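Local coordinates for lantibiotic dehydratase (Microbispora corallina, PDB 5EHK), which probably dehydrates serine and threonine residues of the NAI-107 precursor peptide in a tRNA-dependent way, by glutamylation followed by glutamate elimination, at residues Leu323-Cys334 / Glu351-Val359; Pro818-Val826 / Leu898-Pro909. All coordinates share one frame; numbering follows the deposited sequence.

Interaction 1: residues Leu323-Cys334 / Glu351-Val359; sequences LVAALREVDARC and ELIQSTRRV
E329 and R358 meet across two antiparallel helices with their side chains at about a right angle, the carboxylate and guanidinium planes turned 43° apart. R358 arrives end-on: NH1 and NH2 both bond to E329 OE2, at 2.8 Å from NH1 and 3.2 Å from NH2. The NH1 bond is the straighter and comes from the syn side, R333 NH2, one turn on from E329, reaches the same OE2 from the anti side, and all three donors are tilted out of the carboxylate plane. One oxygen thus gathers three N-H groups, with a weak fourth from R333 NE, and the carboxylate probably offsets the like charges of two nearly perpendicular guanidinium groups. The R333 chain, extended from CG to NE, runs across E351 at about a right angle, CD beside E351 O and NE close to S355 CB. The E351 carboxylate itself pairs with R347. Below these charges the contact is largely apolar. L352, its CG turned away from the backbone N (chi1 -176°), sends CD1 to V330 CG1 and CD2 to C334 SG, 3.7 Å away. V330 also rests its methyls on T356 CG2. At the other end V359 CG2 packs on A326 CB at 3.6 Å, and CG1 faces the tips of L323 and L327. W176 of helix 174-185 packs against L327, V330 and V359. This is an antiparallel helical hairpin, axes 8.9 Å apart at 164°, bridged along one edge by a salt-bridge network.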
loop_
_atom_site.group_PDB
_atom_site.type_symbol
_atom_site.label_atom_id
_atom_site.label_comp_id
_atom_site.label_asym_id
_atom_site.label_seq_id
_atom_site.Cartn_x
_atom_site.Cartn_y
_atom_site.Cartn_z
ATOM N N LEU A 323 45.167 30.105 18.362
ATOM C CA LEU A 323 43.817 29.542 18.415
ATOM C C LEU A 323 43.621 28.768 19.700
ATOM O O LEU A 323 42.544 28.820 20.299
ATOM C CB LEU A 323 43.584 28.583 17.246
ATOM C CG LEU A 323 42.203 27.923 17.126
ATOM C CD1 LEU A 323 41.085 28.927 17.338
ATOM C CD2 LEU A 323 42.038 27.225 15.791
ATOM N N VAL A 324 44.656 28.039 20.113
ATOM C CA VAL A 324 44.581 27.261 21.342
ATOM C C VAL A 324 44.339 28.166 22.537
ATOM O O VAL A 324 43.433 27.926 23.330
ATOM C CB VAL A 324 45.837 26.385 21.549
ATOM C CG1 VAL A 324 45.948 25.905 22.989
ATOM C CG2 VAL A 324 45.795 25.188 20.612
ATOM N N ALA A 325 45.114 29.237 22.637
ATOM C CA ALA A 325 44.954 30.165 23.749
ATOM C C ALA A 325 43.562 30.807 23.717
ATOM O O ALA A 325 42.888 30.864 24.739
ATOM C CB ALA A 325 46.066 31.212 23.747
ATOM N N ALA A 326 43.127 31.253 22.540
ATOM C CA ALA A 326 41.776 31.792 22.355
ATOM C C ALA A 326 40.636 30.838 22.790
ATOM O O ALA A 326 39.533 31.277 23.136
ATOM C CB ALA A 326 41.589 32.204 20.896
ATOM N N LEU A 327 40.913 29.538 22.791
ATOM C CA LEU A 327 39.927 28.558 23.223
ATOM C C LEU A 327 39.977 28.361 24.731
ATOM O O LEU A 327 38.936 28.254 25.376
ATOM C CB LEU A 327 40.135 27.212 22.511
ATOM C CG LEU A 327 39.700 27.100 21.043
ATOM C CD1 LEU A 327 40.186 25.804 20.430
ATOM C CD2 LEU A 327 38.188 27.214 20.906
ATOM N N ARG A 328 41.180 28.351 25.298
ATOM C CA ARG A 328 41.343 28.249 26.753
ATOM C C ARG A 328 40.747 29.462 27.469
ATOM O O ARG A 328 40.415 29.392 28.649
ATOM C CB ARG A 328 42.824 28.136 27.120
ATOM C CG ARG A 328 43.532 26.969 26.491
ATOM C CD ARG A 328 44.943 26.817 27.016
ATOM N NE ARG A 328 45.668 25.806 26.258
ATOM C CZ ARG A 328 46.962 25.560 26.387
ATOM N NH1 ARG A 328 47.690 26.241 27.261
ATOM N NH2 ARG A 328 47.525 24.629 25.634
ATOM N N GLU A 329 40.643 30.577 26.754
ATOM C CA GLU A 329 40.080 31.785 27.321
ATOM C C GLU A 329 38.588 31.583 27.474
ATOM O O GLU A 329 37.995 31.938 28.501
ATOM C CB GLU A 329 40.340 33.003 26.426
ATOM C CG GLU A 329 40.168 34.342 27.171
ATOM C CD GLU A 329 40.429 35.577 26.309
ATOM O OE1 GLU A 329 41.396 35.585 25.515
ATOM O OE2 GLU A 329 39.643 36.545 26.420
ATOM N N VAL A 330 37.992 30.967 26.457
ATOM C CA VAL A 330 36.563 30.711 26.453
ATOM C C VAL A 330 36.237 29.710 27.539
ATOM O O VAL A 330 35.234 29.843 28.238
ATOM C CB VAL A 330 36.111 30.168 25.104
ATOM C CG1 VAL A 330 34.712 29.566 25.213
ATOM C CG2 VAL A 330 36.165 31.279 24.044
ATOM N N ASP A 331 37.113 28.732 27.704
ATOM C CA ASP A 331 36.968 27.792 28.792
ATOM C C ASP A 331 36.938 28.558 30.116
ATOM O O ASP A 331 36.021 28.398 30.928
ATOM C CB ASP A 331 38.115 26.791 28.784
ATOM C CG ASP A 331 37.918 25.682 29.790
ATOM O OD1 ASP A 331 36.892 24.969 29.680
ATOM O OD2 ASP A 331 38.775 25.533 30.692
ATOM N N ALA A 332 37.935 29.417 30.307
ATOM C CA ALA A 332 38.071 30.174 31.550
ATOM C C ALA A 332 36.847 31.054 31.826
ATOM O O ALA A 332 36.349 31.107 32.952
ATOM C CB ALA A 332 39.339 31.007 31.522
ATOM N N ARG A 333 36.344 31.727 30.799
ATOM C CA ARG A 333 35.150 32.539 30.984
ATOM C C ARG A 333 33.870 31.722 31.180
ATOM O O ARG A 333 32.849 32.260 31.611
ATOM C CB ARG A 333 34.973 33.565 29.869
ATOM C CG ARG A 333 36.108 34.551 29.750
ATOM C CD ARG A 333 35.792 35.513 28.635
ATOM N NE ARG A 333 36.908 36.378 28.280
ATOM C CZ ARG A 333 37.165 37.530 28.883
ATOM N NH1 ARG A 333 36.400 37.931 29.891
ATOM N NH2 ARG A 333 38.195 38.268 28.492
ATOM N N CYS A 334 33.928 30.432 30.862
ATOM C CA CYS A 334 32.771 29.563 31.049
ATOM C C CYS A 334 32.589 29.218 32.517
ATOM O O CYS A 334 31.472 29.246 33.036
ATOM C CB CYS A 334 32.905 28.273 30.234
ATOM S SG CYS A 334 32.261 28.387 28.563
ATOM N N GLU A 351 30.867 38.910 28.002
ATOM C CA GLU A 351 32.309 38.678 28.035
ATOM C C GLU A 351 32.682 37.313 27.460
ATOM O O GLU A 351 33.707 37.172 26.795
ATOM C CB GLU A 351 32.838 38.842 29.472
ATOM C CG GLU A 351 33.261 40.289 29.792
ATOM C CD GLU A 351 33.485 40.563 31.279
ATOM O OE1 GLU A 351 33.091 39.719 32.120
ATOM O OE2 GLU A 351 34.039 41.640 31.603
ATOM N N LEU A 352 31.843 36.310 27.703
ATOM C CA LEU A 352 32.061 34.997 27.121
ATOM C C LEU A 352 31.799 35.054 25.617
ATOM O O LEU A 352 32.546 34.477 24.832
ATOM C CB LEU A 352 31.160 33.962 27.801
ATOM C CG LEU A 352 31.233 32.472 27.445
ATOM C CD1 LEU A 352 32.662 31.999 27.251
ATOM C CD2 LEU A 352 30.577 31.668 28.548
ATOM N N ILE A 353 30.757 35.780 25.220
ATOM C CA ILE A 353 30.353 35.846 23.818
ATOM C C ILE A 353 31.439 36.377 22.884
ATOM O O ILE A 353 31.837 35.686 21.949
ATOM C CB ILE A 353 29.072 36.686 23.608
ATOM C CG1 ILE A 353 27.876 36.021 24.276
ATOM C CG2 ILE A 353 28.796 36.888 22.119
ATOM C CD1 ILE A 353 27.539 34.705 23.674
ATOM N N GLN A 354 31.925 37.591 23.117
ATOM C CA GLN A 354 32.882 38.171 22.173
ATOM C C GLN A 354 34.202 37.384 22.203
ATOM O O GLN A 354 34.937 37.359 21.219
ATOM C CB GLN A 354 33.090 39.686 22.395
ATOM C CG GLN A 354 34.325 40.079 23.215
ATOM C CD GLN A 354 34.262 39.601 24.658
ATOM O OE1 GLN A 354 33.204 39.197 25.134
ATOM N NE2 GLN A 354 35.402 39.630 25.355
ATOM N N SER A 355 34.492 36.740 23.332
ATOM C CA SER A 355 35.665 35.870 23.447
ATOM C C SER A 355 35.595 34.737 22.415
ATOM O O SER A 355 36.529 34.516 21.644
ATOM C CB SER A 355 35.787 35.317 24.875
ATOM O OG SER A 355 36.952 34.527 25.030
ATOM N N THR A 356 34.472 34.026 22.417
ATOM C CA THR A 356 34.184 33.027 21.404
ATOM C C THR A 356 34.164 33.628 20.002
ATOM O O THR A 356 34.499 32.955 19.035
ATOM C CB THR A 356 32.819 32.317 21.664
ATOM O OG1 THR A 356 31.732 33.222 21.407
ATOM C CG2 THR A 356 32.733 31.796 23.100
ATOM N N ARG A 357 33.747 34.884 19.893
ATOM C CA ARG A 357 33.692 35.575 18.603
ATOM C C ARG A 357 35.086 35.846 18.049
ATOM O O ARG A 357 35.264 36.013 16.833
ATOM C CB ARG A 357 32.911 36.894 18.707
ATOM C CG ARG A 357 31.424 36.729 18.949
ATOM C CD ARG A 357 30.689 38.057 18.853
ATOM N NE ARG A 357 30.809 38.652 17.524
ATOM C CZ ARG A 357 30.041 38.335 16.482
ATOM N NH1 ARG A 357 29.078 37.426 16.606
ATOM N NH2 ARG A 357 30.230 38.929 15.309
ATOM N N ARG A 358 36.065 35.926 18.948
ATOM C CA ARG A 358 37.450 36.116 18.537
ATOM C C ARG A 358 37.925 34.872 17.801
ATOM O O ARG A 358 38.489 34.951 16.706
ATOM C CB ARG A 358 38.345 36.426 19.742
ATOM C CG ARG A 358 38.773 37.897 19.811
ATOM C CD ARG A 358 39.465 38.224 21.119
ATOM N NE ARG A 358 38.526 38.398 22.223
ATOM C CZ ARG A 358 38.759 37.996 23.470
ATOM N NH1 ARG A 358 39.904 37.388 23.767
ATOM N NH2 ARG A 358 37.843 38.193 24.416
ATOM N N VAL A 359 37.662 33.724 18.415
ATOM C CA VAL A 359 37.934 32.431 17.815
ATOM C C VAL A 359 37.218 32.311 16.489
ATOM O O VAL A 359 37.827 31.970 15.480
ATOM C CB VAL A 359 37.416 31.314 18.725
ATOM C CG1 VAL A 359 37.371 29.984 17.983
ATOM C CG2 VAL A 359 38.268 31.226 19.979
#

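Interaction 2: residues Pro818-Val826 / Leu898-Pro909; sequences PWLYLRLRV and LLAGHELGQYDP
Y907 presents its ring edge to two aromatic faces, reaching both W819 and Y821. On one side its CD2 stands over the centre of the W819 indole, 3.5 Å from W819 CD2, with the planes 69° apart; on the other, CD1 comes within 3.5 Å of Y821 CE2, toward the rim of that ring, at 64°. Both pairs are T-shaped. The Y821 ring also has the carbonyl of Q906 at its edge, CD2 to O 3.5 Å. Beyond this cluster, strands 819-824 and 902-905 run antiparallel, with R823 and E903 as a hydrogen-bonded pair, at one side of a four-stranded antiparallel sheet that continues into the second subunit through L904 and G905. E903, its chain bent at chi2 (108°), brings its carboxylate to two arginines. R825 grips it side-on, NE to OE2 at 3.0 Å and NH2 to OE1 at 3.1 Å, both on syn lone pairs, NE from somewhat off the guanidinium plane; R825 NH2 also pairs with D861. R823 NH1 lies 3.1 Å from E903 OE1, nearly in line with the carboxylate C-O bond, so OE1 takes two donors. The leucines lie on the other face of the sheet, where L822 CD2 touches L904 CD2 and helix 875-895 packs against L820, L899 and H902.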
loop_
_atom_site.group_PDB
_atom_site.type_symbol
_atom_site.label_atom_id
_atom_site.label_comp_id
_atom_site.label_asym_id
_atom_site.label_seq_id
_atom_site.Cartn_x
_atom_site.Cartn_y
_atom_site.Cartn_z
ATOM N N PRO A 818 28.513 -20.881 -17.527
ATOM C CA PRO A 818 28.299 -22.325 -17.340
ATOM C C PRO A 818 26.786 -22.597 -17.420
ATOM O O PRO A 818 26.342 -23.580 -18.013
ATOM C CB PRO A 818 28.835 -22.586 -15.928
ATOM C CG PRO A 818 28.672 -21.291 -15.209
ATOM C CD PRO A 818 28.718 -20.170 -16.251
ATOM N N TRP A 819 26.011 -21.692 -16.829
ATOM C CA TRP A 819 24.561 -21.754 -16.856
ATOM C C TRP A 819 23.930 -20.742 -17.836
ATOM O O TRP A 819 24.297 -19.561 -17.863
ATOM C CB TRP A 819 24.002 -21.472 -15.457
ATOM C CG TRP A 819 24.828 -21.983 -14.297
ATOM C CD1 TRP A 819 25.782 -21.288 -13.596
ATOM C CD2 TRP A 819 24.717 -23.265 -13.656
ATOM N NE1 TRP A 819 26.301 -22.074 -12.592
ATOM C CE2 TRP A 819 25.660 -23.288 -12.599
ATOM C CE3 TRP A 819 23.927 -24.403 -13.881
ATOM C CZ2 TRP A 819 25.824 -24.404 -11.766
ATOM C CZ3 TRP A 819 24.090 -25.511 -13.054
ATOM C CH2 TRP A 819 25.034 -25.504 -12.015
ATOM N N LEU A 820 22.962 -21.221 -18.613
ATOM C CA LEU A 820 21.988 -20.377 -19.286
ATOM C C LEU A 820 20.699 -20.367 -18.446
ATOM O O LEU A 820 20.092 -21.427 -18.236
ATOM C CB LEU A 820 21.710 -20.986 -20.641
ATOM C CG LEU A 820 21.041 -20.166 -21.722
ATOM C CD1 LEU A 820 21.721 -18.804 -21.825
ATOM C CD2 LEU A 820 21.178 -20.935 -23.036
ATOM N N TYR A 821 20.304 -19.203 -17.919
ATOM C CA TYR A 821 19.096 -19.106 -17.072
ATOM C C TYR A 821 18.035 -18.172 -17.670
ATOM O O TYR A 821 18.182 -16.946 -17.645
ATOM C CB TYR A 821 19.485 -18.647 -15.677
ATOM C CG TYR A 821 18.547 -19.055 -14.571
ATOM C CD1 TYR A 821 17.822 -20.248 -14.646
ATOM C CD2 TYR A 821 18.486 -18.321 -13.375
ATOM C CE1 TYR A 821 16.990 -20.665 -13.584
ATOM C CE2 TYR A 821 17.673 -18.733 -12.307
ATOM C CZ TYR A 821 16.926 -19.907 -12.413
ATOM O OH TYR A 821 16.106 -20.319 -11.361
ATOM N N LEU A 822 16.964 -18.758 -18.198
ATOM C CA LEU A 822 15.907 -18.012 -18.874
ATOM C C LEU A 822 14.747 -17.672 -17.975
ATOM O O LEU A 822 14.276 -18.519 -17.214
ATOM C CB LEU A 822 15.365 -18.850 -20.010
ATOM C CG LEU A 822 16.294 -19.026 -21.188
ATOM C CD1 LEU A 822 15.849 -20.248 -21.953
ATOM C CD2 LEU A 822 16.179 -17.798 -22.045
ATOM N N ARG A 823 14.249 -16.441 -18.091
ATOM C CA ARG A 823 12.974 -16.074 -17.469
ATOM C C ARG A 823 11.880 -15.906 -18.496
ATOM O O ARG A 823 11.934 -15.026 -19.340
ATOM C CB ARG A 823 13.118 -14.805 -16.692
ATOM C CG ARG A 823 14.192 -14.881 -15.663
ATOM C CD ARG A 823 14.032 -13.689 -14.753
ATOM N NE ARG A 823 15.194 -13.519 -13.899
ATOM C CZ ARG A 823 15.787 -12.350 -13.725
ATOM N NH1 ARG A 823 15.320 -11.276 -14.377
ATOM N NH2 ARG A 823 16.843 -12.269 -12.925
ATOM N N LEU A 824 10.891 -16.775 -18.431
ATOM C CA LEU A 824 9.854 -16.777 -19.439
ATOM C C LEU A 824 8.576 -16.225 -18.846
ATOM O O LEU A 824 7.995 -16.811 -17.924
ATOM C CB LEU A 824 9.676 -18.185 -20.007
ATOM C CG LEU A 824 10.989 -18.826 -20.477
ATOM C CD1 LEU A 824 10.771 -20.271 -20.921
ATOM C CD2 LEU A 824 11.590 -18.007 -21.583
ATOM N N ARG A 825 8.169 -15.061 -19.349
ATOM C CA ARG A 825 7.014 -14.353 -18.794
ATOM C C ARG A 825 5.731 -14.968 -19.323
ATOM O O ARG A 825 5.061 -14.407 -20.152
ATOM C CB ARG A 825 7.091 -12.852 -19.088
ATOM C CG ARG A 825 8.364 -12.185 -18.562
ATOM C CD ARG A 825 8.299 -11.905 -17.072
ATOM N NE ARG A 825 9.618 -11.809 -16.437
ATOM C CZ ARG A 825 9.799 -11.647 -15.124
ATOM N NH1 ARG A 825 8.735 -11.559 -14.317
ATOM N NH2 ARG A 825 11.032 -11.571 -14.619
ATOM N N VAL A 826 5.436 -16.153 -18.830
ATOM C CA VAL A 826 4.231 -16.869 -19.153
ATOM C C VAL A 826 3.382 -16.710 -17.919
ATOM O O VAL A 826 3.743 -17.200 -16.868
ATOM C CB VAL A 826 4.548 -18.382 -19.379
ATOM C CG1 VAL A 826 3.290 -19.178 -19.671
ATOM C CG2 VAL A 826 5.570 -18.567 -20.500
ATOM N N LEU A 898 2.080 -16.548 -26.564
ATOM C CA LEU A 898 2.263 -17.601 -25.557
ATOM C C LEU A 898 3.050 -17.103 -24.335
ATOM O O LEU A 898 2.919 -17.629 -23.228
ATOM C CB LEU A 898 2.909 -18.838 -26.182
ATOM C CG LEU A 898 2.008 -19.729 -27.034
ATOM C CD1 LEU A 898 2.843 -20.602 -27.932
ATOM C CD2 LEU A 898 1.091 -20.603 -26.186
ATOM N N LEU A 899 3.837 -16.055 -24.531
ATOM C CA LEU A 899 4.571 -15.455 -23.417
ATOM C C LEU A 899 4.806 -13.999 -23.786
ATOM O O LEU A 899 4.829 -13.650 -24.976
ATOM C CB LEU A 899 5.909 -16.175 -23.169
ATOM C CG LEU A 899 7.058 -15.842 -24.136
ATOM C CD1 LEU A 899 8.382 -16.342 -23.621
ATOM C CD2 LEU A 899 6.765 -16.427 -25.493
ATOM N N ALA A 900 4.939 -13.144 -22.779
ATOM C CA ALA A 900 5.023 -11.701 -23.022
ATOM C C ALA A 900 6.457 -11.310 -23.314
ATOM O O ALA A 900 6.717 -10.255 -23.894
ATOM C CB ALA A 900 4.473 -10.893 -21.847
ATOM N N GLY A 901 7.394 -12.131 -22.861
ATOM C CA GLY A 901 8.784 -11.782 -23.044
ATOM C C GLY A 901 9.730 -12.692 -22.303
ATOM O O GLY A 901 9.306 -13.538 -21.492
ATOM N N HIS A 902 11.020 -12.519 -22.566
ATOM C CA HIS A 902 11.997 -13.307 -21.873
ATOM C C HIS A 902 13.191 -12.468 -21.524
ATOM O O HIS A 902 13.508 -11.524 -22.249
ATOM C CB HIS A 902 12.432 -14.481 -22.728
ATOM C CG HIS A 902 13.092 -14.099 -24.012
ATOM N ND1 HIS A 902 12.384 -13.705 -25.126
ATOM C CD2 HIS A 902 14.397 -14.097 -24.377
ATOM C CE1 HIS A 902 13.222 -13.465 -26.121
ATOM N NE2 HIS A 902 14.450 -13.697 -25.694
ATOM N N GLU A 903 13.847 -12.814 -20.412
ATOM C CA GLU A 903 15.163 -12.271 -20.069
ATOM C C GLU A 903 16.181 -13.359 -19.763
ATOM O O GLU A 903 15.832 -14.523 -19.580
ATOM C CB GLU A 903 15.085 -11.337 -18.872
ATOM C CG GLU A 903 13.953 -10.358 -18.906
ATOM C CD GLU A 903 12.903 -10.729 -17.903
ATOM O OE1 GLU A 903 13.271 -11.008 -16.728
ATOM O OE2 GLU A 903 11.714 -10.767 -18.291
ATOM N N LEU A 904 17.450 -12.975 -19.726
ATOM C CA LEU A 904 18.502 -13.870 -19.261
ATOM C C LEU A 904 19.031 -13.377 -17.931
ATOM O O LEU A 904 19.504 -12.251 -17.847
ATOM C CB LEU A 904 19.610 -13.920 -20.295
ATOM C CG LEU A 904 19.034 -14.659 -21.502
ATOM C CD1 LEU A 904 19.782 -14.371 -22.787
ATOM C CD2 LEU A 904 19.048 -16.131 -21.194
ATOM N N GLY A 905 18.942 -14.194 -16.883
ATOM C CA GLY A 905 19.386 -13.755 -15.566
ATOM C C GLY A 905 20.479 -14.632 -14.989
ATOM O O GLY A 905 20.733 -15.714 -15.508
ATOM N N GLN A 906 21.094 -14.199 -13.890
ATOM C CA GLN A 906 22.184 -14.960 -13.269
ATOM C C GLN A 906 21.661 -16.115 -12.463
ATOM O O GLN A 906 20.628 -16.000 -11.817
ATOM C CB GLN A 906 23.002 -14.061 -12.359
ATOM C CG GLN A 906 23.892 -13.062 -13.075
ATOM C CD GLN A 906 24.422 -12.017 -12.122
ATOM O OE1 GLN A 906 23.708 -11.086 -11.783
ATOM N NE2 GLN A 906 25.676 -12.161 -11.688
ATOM N N TYR A 907 22.354 -17.249 -12.498
ATOM C CA TYR A 907 21.935 -18.375 -11.666
ATOM C C TYR A 907 22.821 -18.510 -10.415
ATOM O O TYR A 907 24.007 -18.800 -10.512
ATOM C CB TYR A 907 21.933 -19.654 -12.492
ATOM C CG TYR A 907 21.454 -20.848 -11.719
ATOM C CD1 TYR A 907 20.219 -20.837 -11.081
ATOM C CD2 TYR A 907 22.258 -21.972 -11.585
ATOM C CE1 TYR A 907 19.785 -21.923 -10.364
ATOM C CE2 TYR A 907 21.835 -23.059 -10.869
ATOM C CZ TYR A 907 20.603 -23.033 -10.261
ATOM O OH TYR A 907 20.207 -24.132 -9.537
ATOM N N ASP A 908 22.243 -18.308 -9.236
ATOM C CA ASP A 908 22.977 -18.585 -8.004
ATOM C C ASP A 908 22.464 -19.855 -7.356
ATOM O O ASP A 908 21.501 -19.788 -6.617
ATOM C CB ASP A 908 22.844 -17.416 -7.021
ATOM C CG ASP A 908 23.580 -17.671 -5.694
ATOM O OD1 ASP A 908 24.448 -18.583 -5.646
ATOM O OD2 ASP A 908 23.301 -16.945 -4.703
ATOM N N PRO A 909 23.111 -21.007 -7.622
ATOM C CA PRO A 909 22.700 -22.300 -7.047
ATOM C C PRO A 909 22.883 -22.327 -5.533
ATOM O O PRO A 909 23.936 -21.929 -5.035
ATOM C CB PRO A 909 23.670 -23.297 -7.690
ATOM C CG PRO A 909 24.892 -22.485 -7.977
ATOM C CD PRO A 909 24.387 -21.112 -8.348
HETATM O O HOH W 1 22.166 -16.443 -17.479
#

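In the fold
Interactions 1 and 2 lie on opposite sides of the chain's centre, their own centres 68 Å apart and their nearest atoms about 51 Å apart. They follow in series along the chain and belong to different family regions: helices 318-339 and 346-359 to the N-terminal lantibiotic dehydratase region, strands 819-824 and 902-905 to the C-terminal one. In LanB-type enzymes these regions are associated with glutamylation and glutamate elimination respectively, which probably holds here. Interaction 1 is local packing between helices of one chain, untouched by the second subunit; interaction 2 lies at the interface, where Q906 OE1 bonds to H902 N and H902 NE2 to A815 N of the second subunit, while Q906 NE2 also holds T813 O of its own chain.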